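Local atomic coordinates of FEZ-1 protein (Fluoribacter gormanii, PDB entry 5WCK), a protein that probably hydrolyses beta-lactam antibiotics, as a monomeric metallo-beta-lactamase of subclass B3 that holds two zinc ions. Residues L67-A72 with S99-G104; D75-S80 with T117-S122; C153-M158 with E204-D209; H198-L203 with D252-L257. The protein carries 2 engineered substitutions. All blocks are in the same frame, centred on the assembly; numbering follows the deposited sequence. Where two conformers were deposited one is given.

Contact 1. Residues L67-A72 with S99-G104; sequences LLISHA and SVILSG. With ZN (zinc ion), chain D.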
loop_
_atom_site.group_PDB
_atom_site.type_symbol
_atom_site.label_atom_id
_atom_site.label_comp_id
_atom_site.label_asym_id
_atom_site.label_seq_id
_atom_site.Cartn_x
_atom_site.Cartn_y
_atom_site.Cartn_z
ATOM N N LEU A 67 -7.649 7.775 6.489
ATOM C CA LEU A 67 -6.321 7.605 5.912
ATOM C C LEU A 67 -5.782 6.237 6.320
ATOM O O LEU A 67 -5.769 5.895 7.519
ATOM C CB LEU A 67 -5.391 8.706 6.438
ATOM C CG LEU A 67 -3.931 8.620 5.978
ATOM C CD1 LEU A 67 -3.774 8.710 4.465
ATOM C CD2 LEU A 67 -3.104 9.700 6.648
ATOM N N LEU A 68 -5.397 5.440 5.309
ATOM C CA LEU A 68 -4.774 4.122 5.462
ATOM C C LEU A 68 -3.420 4.146 4.762
ATOM O O LEU A 68 -3.161 5.039 3.950
ATOM C CB LEU A 68 -5.651 3.042 4.818
ATOM C CG LEU A 68 -7.124 3.053 5.181
ATOM C CD1 LEU A 68 -7.878 2.033 4.347
ATOM C CD2 LEU A 68 -7.321 2.812 6.670
ATOM N N ILE A 69 -2.594 3.150 5.090
ATOM C CA ILE A 69 -1.316 2.945 4.461
ATOM C C ILE A 69 -1.129 1.469 4.112
ATOM O O ILE A 69 -1.701 0.559 4.743
ATOM C CB ILE A 69 -0.160 3.454 5.333
ATOM C CG1 ILE A 69 -0.129 2.787 6.708
ATOM C CG2 ILE A 69 -0.196 4.973 5.412
ATOM C CD1 ILE A 69 1.087 3.125 7.558
ATOM N N SER A 70 -0.236 1.229 3.141
ATOM C CA SER A 70 0.208 -0.130 2.817
ATOM C C SER A 70 1.130 -0.679 3.915
ATOM O O SER A 70 1.014 -1.819 4.317
ATOM C CB SER A 70 0.929 -0.167 1.495
ATOM O OG SER A 70 0.020 0.069 0.424
ATOM N N HIS A 71 2.110 0.126 4.316
ATOM C CA HIS A 71 3.025 -0.288 5.370
ATOM C C HIS A 71 3.794 0.932 5.891
ATOM O O HIS A 71 3.836 1.964 5.247
ATOM C CB HIS A 71 3.957 -1.417 4.898
ATOM C CG HIS A 71 4.958 -1.069 3.851
ATOM N ND1 HIS A 71 4.778 -1.374 2.499
ATOM C CD2 HIS A 71 6.175 -0.497 3.944
ATOM C CE1 HIS A 71 5.856 -1.011 1.829
ATOM N NE2 HIS A 71 6.735 -0.480 2.687
ATOM N N ALA A 72 4.406 0.757 7.069
ATOM C CA ALA A 72 5.046 1.856 7.809
ATOM C C ALA A 72 6.503 2.046 7.370
ATOM O O ALA A 72 7.423 1.733 8.108
ATOM C CB ALA A 72 4.943 1.606 9.300
ATOM N N SER A 99 3.839 1.111 16.284
ATOM C CA SER A 99 5.022 1.665 16.959
ATOM C C SER A 99 5.853 2.509 15.984
ATOM O O SER A 99 6.369 3.586 16.326
ATOM C CB SER A 99 5.859 0.586 17.583
ATOM O OG SER A 99 7.057 1.137 18.099
ATOM N N VAL A 100 6.045 2.009 14.759
ATOM C CA VAL A 100 6.842 2.758 13.796
ATOM C C VAL A 100 6.172 4.092 13.441
ATOM O O VAL A 100 6.849 5.114 13.323
ATOM C CB VAL A 100 7.141 1.917 12.543
ATOM C CG1 VAL A 100 7.742 2.745 11.447
ATOM C CG2 VAL A 100 8.048 0.753 12.907
ATOM N N ILE A 101 4.854 4.090 13.264
ATOM C CA ILE A 101 4.155 5.326 12.940
ATOM C C ILE A 101 4.278 6.333 14.102
ATOM O O ILE A 101 4.580 7.502 13.873
ATOM C CB ILE A 101 2.701 5.022 12.544
ATOM C CG1 ILE A 101 2.636 4.180 11.261
ATOM C CG2 ILE A 101 1.894 6.309 12.411
ATOM C CD1 ILE A 101 3.377 4.771 10.092
ATOM N N LEU A 102 4.070 5.883 15.335
ATOM C CA LEU A 102 4.117 6.808 16.510
ATOM C C LEU A 102 5.534 7.389 16.679
ATOM O O LEU A 102 5.692 8.550 17.073
ATOM C CB LEU A 102 3.706 6.060 17.783
ATOM C CG LEU A 102 2.278 5.531 17.843
ATOM C CD1 LEU A 102 2.001 4.901 19.197
ATOM C CD2 LEU A 102 1.248 6.593 17.527
ATOM N N SER A 103 6.564 6.591 16.364
ATOM C CA SER A 103 7.958 6.972 16.575
ATOM C C SER A 103 8.555 7.640 15.327
ATOM O O SER A 103 9.742 8.005 15.312
ATOM C CB SER A 103 8.780 5.785 17.005
ATOM O OG SER A 103 8.985 4.874 15.930
ATOM N N GLY A 104 7.784 7.760 14.234
ATOM C CA GLY A 104 8.314 8.347 13.024
ATOM C C GLY A 104 9.511 7.578 12.477
ATOM O O GLY A 104 10.411 8.173 11.878
HETATM ZN ZN ZN D . 8.799 -0.486 2.375
HETATM O O HOH W 1 9.063 0.850 0.954
#
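A72 is the residue most deeply covered here, and its methyl packs between the metal-binding loop and helix 95-103. CB of A72 meets CD1 of I101 at 3.6 Å and CG1 of V100 at 3.7 Å, nestling between two successive side chains of the helix. V100 brings CG1 to it by setting that branch opposite its own backbone N (chi1 170°), and the same methyl lies 3.5 Å from the carbonyl O of A72. I101 has CG1 beside its backbone N (chi1 -64°) and a turned second torsion (chi2 -54°), which brings CD1 to the loop. Beyond A72 that methyl meets I69 tip to tip, CD1 to CD1, at 3.8 Å.

The contact illustrates how an apolar joint can lie beside a metal ligand in the sequence: its residues I69 and A72 flank the S70-H71 step. The side chain of H71 leaves the backbone away from the helix, and its NE2 binds a zinc ion at 2.1 Å; H73, H149 and a water complete that site. The other ring nitrogen, ND1, is hydrogen-bonded to the carbonyl of G173, which fixes the rotation of the imidazole. A72 is the first x of the HxHxDH sequence of the superfamily (H71 to H76), and D97 accepts a bond from its backbone N.

At its far end the helix closes in a Schellman motif at G104. The loop runs straight out of strand 64-68, while Y91 of strand 90-94 and A77 of helix 74-77 both border the side chains of I69 and I101.

Contact 2. Residues D75-S80 with T117-S122; sequences DHAAGS and TYFTQS. With ZN (zinc ion), chain C.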
loop_
_atom_site.group_PDB
_atom_site.type_symbol
_atom_site.label_atom_id
_atom_site.label_comp_id
_atom_site.label_asym_id
_atom_site.label_seq_id
_atom_site.Cartn_x
_atom_site.Cartn_y
_atom_site.Cartn_z
ATOM N N ASP A 75 8.268 6.139 2.528
ATOM C CA ASP A 75 7.829 6.355 1.152
ATOM C C ASP A 75 6.314 6.152 1.012
ATOM O O ASP A 75 5.768 6.575 0.005
ATOM C CB ASP A 75 8.617 5.516 0.140
ATOM C CG ASP A 75 8.611 4.014 0.355
ATOM O OD1 ASP A 75 8.636 3.603 1.524
ATOM O OD2 ASP A 75 8.646 3.258 -0.648
ATOM N N HIS A 76 5.663 5.495 1.983
ATOM C CA HIS A 76 4.211 5.317 1.958
ATOM C C HIS A 76 3.484 6.144 3.012
ATOM O O HIS A 76 2.283 6.395 2.841
ATOM C CB HIS A 76 3.856 3.822 2.068
ATOM C CG HIS A 76 4.601 3.031 1.054
ATOM N ND1 HIS A 76 4.321 3.111 -0.290
ATOM C CD2 HIS A 76 5.711 2.268 1.156
ATOM C CE1 HIS A 76 5.206 2.400 -0.965
ATOM N NE2 HIS A 76 6.046 1.839 -0.118
ATOM N N ALA A 77 4.184 6.576 4.070
ATOM C CA ALA A 77 3.529 7.109 5.275
ATOM C C ALA A 77 4.075 8.475 5.724
ATOM O O ALA A 77 3.553 9.013 6.694
ATOM C CB ALA A 77 3.648 6.123 6.404
ATOM N N ALA A 78 5.115 9.014 5.086
ATOM C CA ALA A 78 5.732 10.270 5.617
ATOM C C ALA A 78 4.745 11.445 5.616
ATOM O O ALA A 78 4.822 12.317 6.497
ATOM C CB ALA A 78 6.947 10.636 4.819
ATOM N N GLY A 79 3.843 11.474 4.644
ATOM C CA GLY A 79 2.887 12.590 4.465
ATOM C C GLY A 79 1.695 12.556 5.411
ATOM O O GLY A 79 0.831 13.432 5.323
ATOM N N SER A 80 1.601 11.563 6.302
ATOM C CA SER A 80 0.353 11.309 7.037
ATOM C C SER A 80 0.013 12.468 7.981
ATOM O O SER A 80 -1.146 12.874 8.042
ATOM C CB SER A 80 0.362 9.996 7.742
ATOM O OG SER A 80 0.364 8.925 6.777
ATOM N N THR A 117 15.536 7.737 7.015
ATOM C CA THR A 117 14.261 7.035 6.869
ATOM C C THR A 117 13.203 7.550 7.843
ATOM O O THR A 117 12.071 7.062 7.820
ATOM C CB THR A 117 14.441 5.521 7.066
ATOM O OG1 THR A 117 14.786 5.234 8.430
ATOM C CG2 THR A 117 15.470 4.947 6.117
ATOM N N TYR A 118 13.550 8.519 8.701
ATOM C CA TYR A 118 12.618 8.991 9.692
ATOM C C TYR A 118 11.581 9.904 9.031
ATOM O O TYR A 118 11.778 10.423 7.936
ATOM C CB TYR A 118 13.311 9.783 10.804
ATOM C CG TYR A 118 14.329 9.048 11.638
ATOM C CD1 TYR A 118 14.467 7.668 11.630
ATOM C CD2 TYR A 118 15.194 9.774 12.441
ATOM C CE1 TYR A 118 15.414 7.026 12.414
ATOM C CE2 TYR A 118 16.148 9.150 13.229
ATOM C CZ TYR A 118 16.264 7.770 13.215
ATOM O OH TYR A 118 17.211 7.172 13.991
ATOM N N PHE A 119 10.442 10.054 9.700
ATOM C CA PHE A 119 9.364 10.908 9.201
ATOM C C PHE A 119 8.579 11.472 10.386
ATOM O O PHE A 119 8.768 11.079 11.523
ATOM C CB PHE A 119 8.503 10.108 8.206
ATOM C CG PHE A 119 7.989 8.784 8.711
ATOM C CD1 PHE A 119 8.771 7.636 8.637
ATOM C CD2 PHE A 119 6.711 8.664 9.224
ATOM C CE1 PHE A 119 8.290 6.415 9.087
ATOM C CE2 PHE A 119 6.234 7.449 9.678
ATOM C CZ PHE A 119 7.025 6.325 9.607
ATOM N N THR A 120 7.693 12.420 10.107
ATOM C CA THR A 120 6.932 13.122 11.154
ATOM C C THR A 120 6.076 12.147 11.953
ATOM O O THR A 120 5.324 11.349 11.381
ATOM C CB THR A 120 6.084 14.235 10.536
ATOM O OG1 THR A 120 6.962 15.083 9.793
ATOM C CG2 THR A 120 5.329 15.032 11.576
ATOM N N GLN A 121 6.188 12.232 13.282
ATOM C CA GLN A 121 5.357 11.472 14.200
ATOM C C GLN A 121 3.881 11.886 14.056
ATOM O O GLN A 121 3.545 13.036 13.745
ATOM C CB GLN A 121 5.845 11.676 15.636
ATOM C CG GLN A 121 7.263 11.172 15.863
ATOM C CD GLN A 121 7.713 11.308 17.298
ATOM O OE1 GLN A 121 6.923 11.584 18.194
ATOM N NE2 GLN A 121 8.992 11.070 17.527
ATOM N N SER A 122 2.993 10.901 14.221
ATOM C CA SER A 122 1.567 11.137 14.186
ATOM C C SER A 122 0.920 10.181 15.187
ATOM O O SER A 122 1.576 9.269 15.702
ATOM C CB SER A 122 1.038 10.982 12.788
ATOM O OG SER A 122 1.232 9.652 12.392
HETATM ZN ZN ZN C . 8.037 1.302 -0.719
HETATM O O HOH W 1 9.063 0.850 0.954
HETATM O O HOH W 2 3.577 11.607 9.102
HETATM O O HOH W 3 7.287 13.328 7.415
#
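F119 and A78 make the apolar part of this contact: CB lies against CB at 3.8 Å, and the phenyl ring continues past the alanine toward A77. With CG lodged between the backbone N and the carbonyl carbon (chi1 53°), the ring is brought obliquely alongside A77 and A78, its CD2 coming 4.1 Å from the carbonyl O of A77. V100 and I101 of helix 95-103 also touch the phenyl group.

The polar part is carried by water. The carbonyl O of A78 accepts from two molecules, one at 2.8 Å and the other at 3.0 Å. The nearer accepts in turn from the backbone N of T120, and the second donates to the carbonyl O of T120, so a pair of waters joins the two backbones where no direct bond does. On its own side A78 sits in a type I turn from A77 to S80.

Metal coordination belongs to residues that do not touch the loop. D75 OD2 binds zinc at 2.0 Å and H76 NE2 binds it at 2.1 Å; H215 is the third protein ligand. A water shared with the other zinc completes the site and donates to D75 OD1, 2.8 Å away, so one carboxylate grips the metal with one oxygen and orients the water with the other.

The lesson is a division of labour. Apolar contact and bridging water join the turn to the 117-122 loop, while the metal-bound water, set between two zinc ions, is consistent with the nucleophile proposed for dizinc enzymes of this family.

Contact 3. Residues C153-M158 with E204-D209; sequences CTTWTM and ESMRCD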
loop_
_atom_site.group_PDB
_atom_site.type_symbol
_atom_site.label_atom_id
_atom_site.label_comp_id
_atom_site.label_asym_id
_atom_site.label_seq_id
_atom_site.Cartn_x
_atom_site.Cartn_y
_atom_site.Cartn_z
ATOM N N CYS A 153 2.833 -4.953 7.649
ATOM C CA CYS A 153 2.501 -4.681 6.256
ATOM C C CYS A 153 1.104 -5.219 5.957
ATOM O O CYS A 153 0.773 -6.367 6.337
ATOM C CB CYS A 153 3.516 -5.348 5.346
ATOM S SG CYS A 153 3.169 -4.997 3.607
ATOM N N THR A 154 0.306 -4.371 5.299
ATOM C CA THR A 154 -1.115 -4.602 5.064
ATOM C C THR A 154 -1.350 -4.699 3.558
ATOM O O THR A 154 -1.014 -3.794 2.826
ATOM C CB THR A 154 -1.980 -3.502 5.689
ATOM O OG1 THR A 154 -1.643 -3.436 7.081
ATOM C CG2 THR A 154 -3.469 -3.740 5.513
ATOM N N THR A 155 -2.006 -5.786 3.155
ATOM C CA THR A 155 -2.542 -5.939 1.820
ATOM C C THR A 155 -4.041 -5.646 1.913
ATOM O O THR A 155 -4.768 -6.321 2.648
ATOM C CB THR A 155 -2.256 -7.342 1.288
ATOM O OG1 THR A 155 -0.846 -7.428 1.047
ATOM C CG2 THR A 155 -2.990 -7.630 -0.006
ATOM N N TRP A 156 -4.485 -4.635 1.183
ATOM C CA TRP A 156 -5.859 -4.145 1.244
ATOM C C TRP A 156 -6.677 -4.789 0.127
ATOM O O TRP A 156 -6.227 -4.797 -1.000
ATOM C CB TRP A 156 -5.885 -2.612 1.135
ATOM C CG TRP A 156 -5.420 -1.889 2.368
ATOM C CD1 TRP A 156 -4.225 -1.266 2.601
ATOM C CD2 TRP A 156 -6.183 -1.752 3.567
ATOM N NE1 TRP A 156 -4.184 -0.767 3.881
ATOM C CE2 TRP A 156 -5.392 -1.025 4.485
ATOM C CE3 TRP A 156 -7.466 -2.157 3.927
ATOM C CZ2 TRP A 156 -5.871 -0.730 5.760
ATOM C CZ3 TRP A 156 -7.939 -1.842 5.179
ATOM C CH2 TRP A 156 -7.137 -1.152 6.084
ATOM N N THR A 157 -7.870 -5.297 0.447
ATOM C CA THR A 157 -8.734 -5.860 -0.579
ATOM C C THR A 157 -10.122 -5.227 -0.516
ATOM O O THR A 157 -10.589 -4.772 0.533
ATOM C CB THR A 157 -8.799 -7.389 -0.484
ATOM O OG1 THR A 157 -9.449 -7.743 0.741
ATOM C CG2 THR A 157 -7.437 -8.045 -0.597
ATOM N N MET A 158 -10.757 -5.189 -1.693
ATOM C CA MET A 158 -12.154 -4.793 -1.787
ATOM C C MET A 158 -12.753 -5.406 -3.050
ATOM O O MET A 158 -12.031 -5.759 -3.958
ATOM C CB MET A 158 -12.338 -3.275 -1.815
ATOM C CG MET A 158 -11.679 -2.627 -2.999
ATOM S SD MET A 158 -11.601 -0.815 -2.969
ATOM C CE MET A 158 -13.344 -0.425 -2.880
ATOM N N GLU A 204 -0.640 -16.450 -2.156
ATOM C CA GLU A 204 -0.776 -17.527 -3.166
ATOM C C GLU A 204 -2.206 -18.071 -3.210
ATOM O O GLU A 204 -2.629 -18.567 -4.250
ATOM C CB GLU A 204 0.221 -18.648 -2.936
ATOM C CG GLU A 204 1.653 -18.235 -3.222
ATOM C CD GLU A 204 2.607 -19.367 -3.557
ATOM O OE1 GLU A 204 2.259 -20.533 -3.297
ATOM O OE2 GLU A 204 3.712 -19.073 -4.042
ATOM N N SER A 205 -2.947 -17.981 -2.115
ATOM C CA SER A 205 -4.279 -18.579 -2.095
ATOM C C SER A 205 -5.372 -17.511 -2.220
ATOM O O SER A 205 -6.539 -17.833 -2.122
ATOM C CB SER A 205 -4.447 -19.456 -0.897
ATOM O OG SER A 205 -4.268 -18.716 0.270
ATOM N N MET A 206 -4.982 -16.247 -2.476
ATOM C CA MET A 206 -5.895 -15.082 -2.479
ATOM C C MET A 206 -6.419 -14.832 -3.901
ATOM O O MET A 206 -5.640 -14.684 -4.849
ATOM C CB MET A 206 -5.181 -13.798 -2.020
ATOM C CG MET A 206 -6.077 -12.596 -1.856
ATOM S SD MET A 206 -5.193 -11.163 -1.155
ATOM C CE MET A 206 -5.167 -11.654 0.565
ATOM N N ARG A 207 -7.740 -14.712 -4.026
ATOM C CA ARG A 207 -8.363 -14.254 -5.270
ATOM C C ARG A 207 -7.841 -12.842 -5.581
ATOM O O ARG A 207 -7.814 -11.970 -4.728
ATOM C CB ARG A 207 -9.879 -14.210 -5.085
ATOM C CG ARG A 207 -10.678 -13.811 -6.316
ATOM C CD ARG A 207 -10.905 -14.980 -7.253
ATOM N NE ARG A 207 -11.671 -16.066 -6.666
ATOM C CZ ARG A 207 -12.998 -16.123 -6.596
ATOM N NH1 ARG A 207 -13.569 -17.118 -5.945
ATOM N NH2 ARG A 207 -13.750 -15.206 -7.186
ATOM N N CYS A 208 -7.403 -12.661 -6.813
ATOM C CA CYS A 208 -6.791 -11.385 -7.224
ATOM C C CYS A 208 -7.190 -11.110 -8.674
ATOM O O CYS A 208 -6.621 -11.705 -9.587
ATOM C CB CYS A 208 -5.288 -11.475 -7.072
ATOM S SG CYS A 208 -4.475 -9.889 -7.415
ATOM N N ASP A 209 -8.157 -10.219 -8.856
ATOM C CA ASP A 209 -8.635 -9.846 -10.196
ATOM C C ASP A 209 -7.998 -8.511 -10.606
ATOM O O ASP A 209 -7.353 -8.426 -11.648
ATOM C CB ASP A 209 -10.162 -9.766 -10.285
ATOM C CG ASP A 209 -10.871 -11.055 -9.881
ATOM O OD1 ASP A 209 -10.511 -12.101 -10.429
ATOM O OD2 ASP A 209 -11.703 -11.003 -8.982
#
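M206 and T157 reach toward each other tip to tip, the thioether sulfur SD coming 3.9 Å from the CG2 methyl of the threonine. A second methyl, CG2 of T155, lies a little farther from the same SD, at 4.3 Å. The two threonines are alternate residues of strand 154-162, so both stand on the face turned to the loop, and the sulfur sits against the pair of them.

The conformation of M206 explains the reach. Its chain runs extended through the first two torsions (chi1 -174°), projecting SD straight from the backbone toward the strand, and bends at the third (chi3 -78°). T157 offers its methyl because chi1 of 66° puts CG2 opposite the carbonyl carbon. Its hydroxyl is taken up elsewhere, by H144 NE2, just as OG1 of T155 is bonded to T146 and to the backbone N of G173. With both hydroxyls bonded elsewhere, the threonines present methyl carbon to the methionine.

W156, between them, points the other way. The CG2 methyl of T154 lies 3.4 Å above the indole plane of W156, offset toward the rim, and W156 NE1 is hydrogen-bonded to the carbonyl O of I69.

Residues 204-209 leave the end of helix 192-204 and lead into strand 210-213, held on the way by the disulfide between C208 and C242. As strand 165-172 and strand 210-213 are parallel neighbours joined through that helix, the arrangement is a beta-alpha-beta crossover, here seen where its returning loop covers the sheet.

Contact 4. Residues H198-L203 with D252-L257; sequences HSIKVL and DFYTEL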
loop_
_atom_site.group_PDB
_atom_site.type_symbol
_atom_site.label_atom_id
_atom_site.label_comp_id
_atom_site.label_asym_id
_atom_site.label_seq_id
_atom_site.Cartn_x
_atom_site.Cartn_y
_atom_site.Cartn_z
ATOM N N HIS A 198 4.427 -16.850 5.779
ATOM C CA HIS A 198 3.000 -16.712 5.995
ATOM C C HIS A 198 2.383 -15.819 4.918
ATOM O O HIS A 198 1.330 -16.140 4.369
ATOM C CB HIS A 198 2.707 -16.170 7.398
ATOM C CG HIS A 198 1.260 -15.942 7.632
ATOM N ND1 HIS A 198 0.361 -16.991 7.756
ATOM C CD2 HIS A 198 0.544 -14.806 7.723
ATOM C CE1 HIS A 198 -0.849 -16.487 7.945
ATOM N NE2 HIS A 198 -0.773 -15.169 7.907
ATOM N N SER A 199 3.038 -14.692 4.610
ATOM C CA SER A 199 2.543 -13.786 3.581
ATOM C C SER A 199 2.426 -14.515 2.236
ATOM O O SER A 199 1.480 -14.304 1.486
ATOM C CB SER A 199 3.402 -12.586 3.434
ATOM O OG SER A 199 3.277 -11.745 4.561
ATOM N N ILE A 200 3.442 -15.301 1.910
ATOM C CA ILE A 200 3.430 -16.082 0.655
ATOM C C ILE A 200 2.224 -17.026 0.644
ATOM O O ILE A 200 1.493 -17.099 -0.357
ATOM C CB ILE A 200 4.753 -16.833 0.450
ATOM C CG1 ILE A 200 5.885 -15.842 0.174
ATOM C CG2 ILE A 200 4.625 -17.862 -0.663
ATOM C CD1 ILE A 200 7.251 -16.390 0.372
ATOM N N LYS A 201 2.021 -17.744 1.746
ATOM C CA LYS A 201 0.893 -18.674 1.797
ATOM C C LYS A 201 -0.428 -17.919 1.576
ATOM O O LYS A 201 -1.294 -18.379 0.799
ATOM C CB LYS A 201 0.902 -19.446 3.115
ATOM C CG LYS A 201 -0.258 -20.404 3.267
ATOM C CD LYS A 201 -0.176 -21.176 4.563
ATOM C CE LYS A 201 -1.313 -22.172 4.714
ATOM N NZ LYS A 201 -1.227 -22.879 6.017
ATOM N N VAL A 202 -0.621 -16.794 2.279
ATOM C CA VAL A 202 -1.858 -15.985 2.183
ATOM C C VAL A 202 -2.040 -15.488 0.746
ATOM O O VAL A 202 -3.130 -15.621 0.161
ATOM C CB VAL A 202 -1.825 -14.802 3.170
ATOM C CG1 VAL A 202 -2.860 -13.716 2.871
ATOM C CG2 VAL A 202 -1.946 -15.312 4.600
ATOM N N LEU A 203 -0.992 -14.891 0.178
ATOM C CA LEU A 203 -1.142 -14.264 -1.138
ATOM C C LEU A 203 -1.322 -15.307 -2.261
ATOM O O LEU A 203 -2.098 -15.070 -3.227
ATOM C CB LEU A 203 0.065 -13.359 -1.383
ATOM C CG LEU A 203 0.069 -12.083 -0.559
ATOM C CD1 LEU A 203 1.422 -11.415 -0.696
ATOM C CD2 LEU A 203 -1.054 -11.125 -0.944
ATOM N N ASP A 252 11.703 -14.882 -5.187
ATOM C CA ASP A 252 12.736 -13.906 -4.797
ATOM C C ASP A 252 13.072 -14.054 -3.303
ATOM O O ASP A 252 14.242 -13.964 -2.909
ATOM C CB ASP A 252 12.304 -12.470 -5.092
ATOM C CG ASP A 252 12.197 -12.110 -6.568
ATOM O OD1 ASP A 252 12.709 -12.892 -7.403
ATOM O OD2 ASP A 252 11.564 -11.043 -6.884
ATOM N N PHE A 253 12.051 -14.266 -2.471
ATOM C CA PHE A 253 12.258 -14.428 -1.050
ATOM C C PHE A 253 13.117 -15.674 -0.801
ATOM O O PHE A 253 14.112 -15.616 -0.052
ATOM C CB PHE A 253 10.940 -14.506 -0.268
ATOM C CG PHE A 253 11.136 -15.021 1.132
ATOM C CD1 PHE A 253 11.585 -14.189 2.145
ATOM C CD2 PHE A 253 10.942 -16.358 1.434
ATOM C CE1 PHE A 253 11.832 -14.683 3.410
ATOM C CE2 PHE A 253 11.170 -16.853 2.705
ATOM C CZ PHE A 253 11.617 -16.014 3.691
ATOM N N TYR A 254 12.751 -16.800 -1.420
ATOM C CA TYR A 254 13.497 -18.042 -1.227
ATOM C C TYR A 254 14.895 -17.970 -1.838
ATOM O O TYR A 254 15.830 -18.585 -1.318
ATOM C CB TYR A 254 12.700 -19.258 -1.693
ATOM C CG TYR A 254 11.749 -19.767 -0.640
ATOM C CD1 TYR A 254 12.178 -20.649 0.337
ATOM C CD2 TYR A 254 10.453 -19.301 -0.558
ATOM C CE1 TYR A 254 11.330 -21.091 1.331
ATOM C CE2 TYR A 254 9.592 -19.726 0.427
ATOM C CZ TYR A 254 10.031 -20.625 1.374
ATOM O OH TYR A 254 9.170 -21.038 2.331
ATOM N N THR A 255 15.059 -17.216 -2.925
ATOM C CA THR A 255 16.374 -16.981 -3.493
ATOM C C THR A 255 17.265 -16.239 -2.480
ATOM O O THR A 255 18.469 -16.561 -2.339
ATOM C CB THR A 255 16.286 -16.224 -4.823
ATOM O OG1 THR A 255 15.638 -17.100 -5.745
ATOM C CG2 THR A 255 17.656 -15.837 -5.349
ATOM N N GLU A 256 16.711 -15.221 -1.825
ATOM C CA GLU A 256 17.478 -14.423 -0.857
ATOM C C GLU A 256 17.769 -15.269 0.389
ATOM O O GLU A 256 18.849 -15.198 0.958
ATOM C CB GLU A 256 16.760 -13.123 -0.501
ATOM C CG GLU A 256 17.528 -12.252 0.455
ATOM C CD GLU A 256 18.911 -11.774 0.014
ATOM O OE1 GLU A 256 19.701 -11.390 0.922
ATOM O OE2 GLU A 256 19.193 -11.760 -1.224
ATOM N N LEU A 257 16.801 -16.098 0.794
ATOM C CA LEU A 257 17.002 -16.982 1.911
ATOM C C LEU A 257 18.128 -17.972 1.607
ATOM O O LEU A 257 19.039 -18.164 2.431
ATOM C CB LEU A 257 15.685 -17.679 2.245
ATOM C CG LEU A 257 15.763 -18.658 3.415
ATOM C CD1 LEU A 257 15.953 -17.919 4.740
ATOM C CD2 LEU A 257 14.527 -19.516 3.454
#
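I200 of helix 192-204 pushes its end methyl against F253 and Y254 of helix 239-262, a helix-to-helix contact in an outer layer of the alpha-beta/beta-alpha sandwich that defines metallo-beta-lactamases. The close side is I200 with F253: CD1 comes to 3.8 Å from CD2 of the phenyl ring. The isoleucine achieves this by stretching its longer branch outward (chi2 162°), and F253 swings its ring away from its own backbone N (chi1 165°). The two side chains cross obliquely, one slender aliphatic tip beside one ring, in line with a separation of 9.1 Å between the CA atoms of I200 and F253. Around the buried phenyl, Y196, A193 and K197 of helix 192-204 add further cover, and V177 approaches from a loop.

The outer side is looser. Y254, an exposed residue, meets the same methyl at 4.1 Å, measured from CE2 to CD1, and its ring also touches K197. D252 pairs with K249 in a salt bridge inside its own helix. The example shows two long helices associating through a few large side chains: between the two segments I200, F253 and Y254 carry the contact, with the K197 side chain alongside the rings.

The two rings also meet within their helix: CE2 of F253 stands 4.0 Å above the plane of the Y254 ring, displaced toward its rim.

In the fold
Contacts 1 and 2 belong to one buried region around the metal centre: they share the zinc-bridging water, and G104 O of contact 1 probably bonds to F119 N of contact 2. Both combine apolar contact with zinc coordination. Contact 3 lies about 20 Å from contact 1, centre to centre, yet residues 67-72 and 153-158 join directly through S70 with T154. Largely buried, with M206 partly exposed, it has neither metal nor bridging water, only methionine sulfur against threonine methyls. Contact 4 is wholly aliphatic and aromatic, buried at I200 and F253 with Y254 at its exposed edge. Helix 192-204 ties it to contact 3, whose T155 touches L203.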